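PDB 1QYI: hypothetical protein from Staphylococcus aureus subsp. aureus, which is of unknown function but carries a haloacid dehalogenase-like (HAD) domain and is therefore probably a hydrolase, perhaps a phosphatase. Local coordinates for residues 9-14 and 339-344. Residues are numbered along the deposited sequence; the frame is centred on the assembly and turned at random.
Sequences DGVFLS and IGTLTG
Gly10 O accepts a hydrogen bond from Thr343 OG1 at 2.6 Å. The bond joins two loops at the ends of parallel strands in a Rossmann-like HAD domain. Residues 9-14 belong to the loop after strand 3-6. The DxDG signature of the HAD family directly follows that strand, and Asp9 and Gly10 are its last two residues. Residues 339-344 finish strand 337-341 and run into the next loop. Strand 318-322 lies between these two strands in the sheet, so the contact joins two loops across the C-terminal end of strand 318-322.

The hydroxyl does not approach along a lone pair. It sits above the carbonyl plane of Gly10, 37° out of it, with a C=O...OG1 angle of 139°. OG1 is turned to the same side as the backbone N of Thr343 (chi1 37°), which brings it to the Gly10 carbonyl. CB of Thr343 also comes within 3.4 Å of Gly10 O.

The backbone of Thr343 makes a second contact. Its O receives a CA-H...O contact from Gly10, with a CA-O distance of 3.4 Å. Gly10 CA and Gly344 CA are 4.2 Å apart, and neither residue has a side chain to hold the loops apart. The phi of Gly10 is positive, a value that suits glycine. Gly10 N donates to Leu13 O, which folds residues 10-13 back on themselves.

Asp9 OD1 forms a salt bridge with Arg240 NH2. Thr341 points toward residues 9-14 beside the bond, and Val11 touches it only loosely. Thr341 OG1 makes a weak hydrogen bond to Gly322 O at the end of the intervening strand. Thr341 CB lies 4.2 Å from Gly10 O. Val11 CG2 lies 4.4 Å from Thr341 OG1.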
ATOM      1  N   ASP A   9       6.997   0.009  -7.002  1.00 20.21           N
ATOM      2  CA  ASP A   9       6.164   1.195  -6.981  1.00 21.69           C
ATOM      3  C   ASP A   9       7.028   2.413  -7.199  1.00 21.31           C
ATOM      4  O   ASP A   9       8.130   2.511  -6.653  1.00 21.49           O
ATOM      5  CB  ASP A   9       5.391   1.340  -5.664  1.00 23.19           C
ATOM      6  CG  ASP A   9       4.300   0.289  -5.503  1.00 25.85           C
ATOM      7  OD1 ASP A   9       3.705  -0.132  -6.523  1.00 24.54           O
ATOM      8  OD2 ASP A   9       4.028  -0.101  -4.347  1.00 28.39           O
ATOM      9  N   GLY A  10       6.509   3.332  -8.012  1.00 19.51           N
ATOM     10  CA  GLY A  10       7.215   4.555  -8.329  1.00 18.76           C
ATOM     11  C   GLY A  10       8.131   4.375  -9.523  1.00 19.54           C
ATOM     12  O   GLY A  10       8.760   5.334  -9.963  1.00 17.83           O
ATOM     13  N   VAL A  11       8.196   3.148 -10.047  1.00 19.55           N
ATOM     14  CA  VAL A  11       9.053   2.823 -11.188  1.00 19.40           C
ATOM     15  C   VAL A  11       8.283   2.162 -12.330  1.00 21.33           C
ATOM     16  O   VAL A  11       8.203   2.691 -13.438  1.00 20.13           O
ATOM     17  CB  VAL A  11      10.191   1.850 -10.778  1.00 17.30           C
ATOM     18  CG1 VAL A  11      10.978   1.428 -12.007  1.00 16.96           C
ATOM     19  CG2 VAL A  11      11.102   2.501  -9.759  1.00 15.83           C
ATOM     20  N   PHE A  12       7.743   0.982 -12.037  1.00 22.58           N
ATOM     21  CA  PHE A  12       6.986   0.188 -12.999  1.00 20.29           C
ATOM     22  C   PHE A  12       5.487   0.353 -12.775  1.00 21.03           C
ATOM     23  O   PHE A  12       4.713   0.479 -13.728  1.00 22.34           O
ATOM     24  CB  PHE A  12       7.349  -1.290 -12.841  1.00 18.33           C
ATOM     25  CG  PHE A  12       8.740  -1.640 -13.318  1.00 17.36           C
ATOM     26  CD1 PHE A  12       9.008  -1.806 -14.682  1.00 12.88           C
ATOM     27  CD2 PHE A  12       9.774  -1.848 -12.403  1.00 15.34           C
ATOM     28  CE1 PHE A  12      10.282  -2.180 -15.131  1.00 13.08           C
ATOM     29  CE2 PHE A  12      11.048  -2.221 -12.841  1.00 16.45           C
ATOM     30  CZ  PHE A  12      11.306  -2.390 -14.215  1.00 13.67           C
ATOM     31  N   LEU A  13       5.081   0.338 -11.509  1.00 19.67           N
ATOM     32  CA  LEU A  13       3.670   0.468 -11.145  1.00 17.96           C
ATOM     33  C   LEU A  13       3.471   1.589 -10.129  1.00 17.73           C
ATOM     34  O   LEU A  13       4.422   2.024  -9.488  1.00 17.48           O
ATOM     35  CB  LEU A  13       3.179  -0.839 -10.531  1.00 18.12           C
ATOM     36  CG  LEU A  13       3.532  -2.171 -11.203  1.00 20.97           C
ATOM     37  CD1 LEU A  13       3.048  -3.292 -10.298  1.00 18.50           C
ATOM     38  CD2 LEU A  13       2.894  -2.286 -12.594  1.00 21.33           C
ATOM     39  N   SER A  14       2.242   2.064  -9.983  1.00 18.47           N
ATOM     40  CA  SER A  14       1.983   3.108  -9.007  1.00 21.81           C
ATOM     41  C   SER A  14       1.154   2.512  -7.885  1.00 23.10           C
ATOM     42  O   SER A  14       0.757   1.352  -7.963  1.00 22.47           O
ATOM     43  CB  SER A  14       1.261   4.295  -9.646  1.00 23.21           C
ATOM     44  OG  SER A  14       0.117   3.881 -10.366  1.00 29.71           O
ATOM     45  N   ILE A 339      20.226   5.815  -9.265  1.00 23.50           N
ATOM     46  CA  ILE A 339      19.579   6.585 -10.299  1.00 23.35           C
ATOM     47  C   ILE A 339      18.104   6.722  -9.937  1.00 22.49           C
ATOM     48  O   ILE A 339      17.357   5.746  -9.944  1.00 22.97           O
ATOM     49  CB  ILE A 339      19.778   5.962 -11.707  1.00 23.23           C
ATOM     50  CG1 ILE A 339      18.656   6.462 -12.642  1.00 25.84           C
ATOM     51  CG2 ILE A 339      19.857   4.458 -11.619  1.00 24.33           C
ATOM     52  CD1 ILE A 339      18.846   6.093 -14.088  1.00 24.80           C
ATOM     53  N   GLY A 340      17.711   7.948  -9.587  1.00 24.19           N
ATOM     54  CA  GLY A 340      16.339   8.224  -9.184  1.00 26.00           C
ATOM     55  C   GLY A 340      15.361   8.539 -10.300  1.00 27.14           C
ATOM     56  O   GLY A 340      15.710   9.196 -11.286  1.00 26.59           O
ATOM     57  N   THR A 341      14.127   8.069 -10.139  1.00 27.47           N
ATOM     58  CA  THR A 341      13.079   8.307 -11.130  1.00 28.05           C
ATOM     59  C   THR A 341      12.086   9.319 -10.601  1.00 27.17           C
ATOM     60  O   THR A 341      11.885   9.414  -9.397  1.00 27.21           O
ATOM     61  CB  THR A 341      12.317   7.031 -11.465  1.00 28.55           C
ATOM     62  OG1 THR A 341      13.227   5.927 -11.506  1.00 31.43           O
ATOM     63  CG2 THR A 341      11.663   7.168 -12.829  1.00 31.10           C
ATOM     64  N   LEU A 342      11.472  10.087 -11.494  1.00 27.45           N
ATOM     65  CA  LEU A 342      10.511  11.089 -11.050  1.00 25.55           C
ATOM     66  C   LEU A 342       9.074  10.617 -11.219  1.00 25.01           C
ATOM     67  O   LEU A 342       8.160  11.415 -11.422  1.00 24.26           O
ATOM     68  CB  LEU A 342      10.739  12.403 -11.796  1.00 23.74           C
ATOM     69  CG  LEU A 342      12.073  13.066 -11.478  1.00 25.35           C
ATOM     70  CD1 LEU A 342      12.175  14.389 -12.215  1.00 23.98           C
ATOM     71  CD2 LEU A 342      12.195  13.277  -9.968  1.00 24.46           C
ATOM     72  N   THR A 343       8.881   9.307 -11.111  1.00 26.61           N
ATOM     73  CA  THR A 343       7.562   8.715 -11.249  1.00 27.00           C
ATOM     74  C   THR A 343       6.920   8.278  -9.916  1.00 29.21           C
ATOM     75  O   THR A 343       6.071   7.380  -9.884  1.00 28.72           O
ATOM     76  CB  THR A 343       7.619   7.533 -12.243  1.00 26.36           C
ATOM     77  OG1 THR A 343       8.852   6.817 -12.090  1.00 22.65           O
ATOM     78  CG2 THR A 343       7.522   8.051 -13.665  1.00 24.95           C
ATOM     79  N   GLY A 344       7.325   8.928  -8.822  1.00 30.63           N
ATOM     80  CA  GLY A 344       6.772   8.622  -7.510  1.00 31.77           C
ATOM     81  C   GLY A 344       5.480   9.389  -7.277  1.00 33.57           C
ATOM     82  O   GLY A 344       5.100  10.233  -8.092  1.00 32.81           O
TER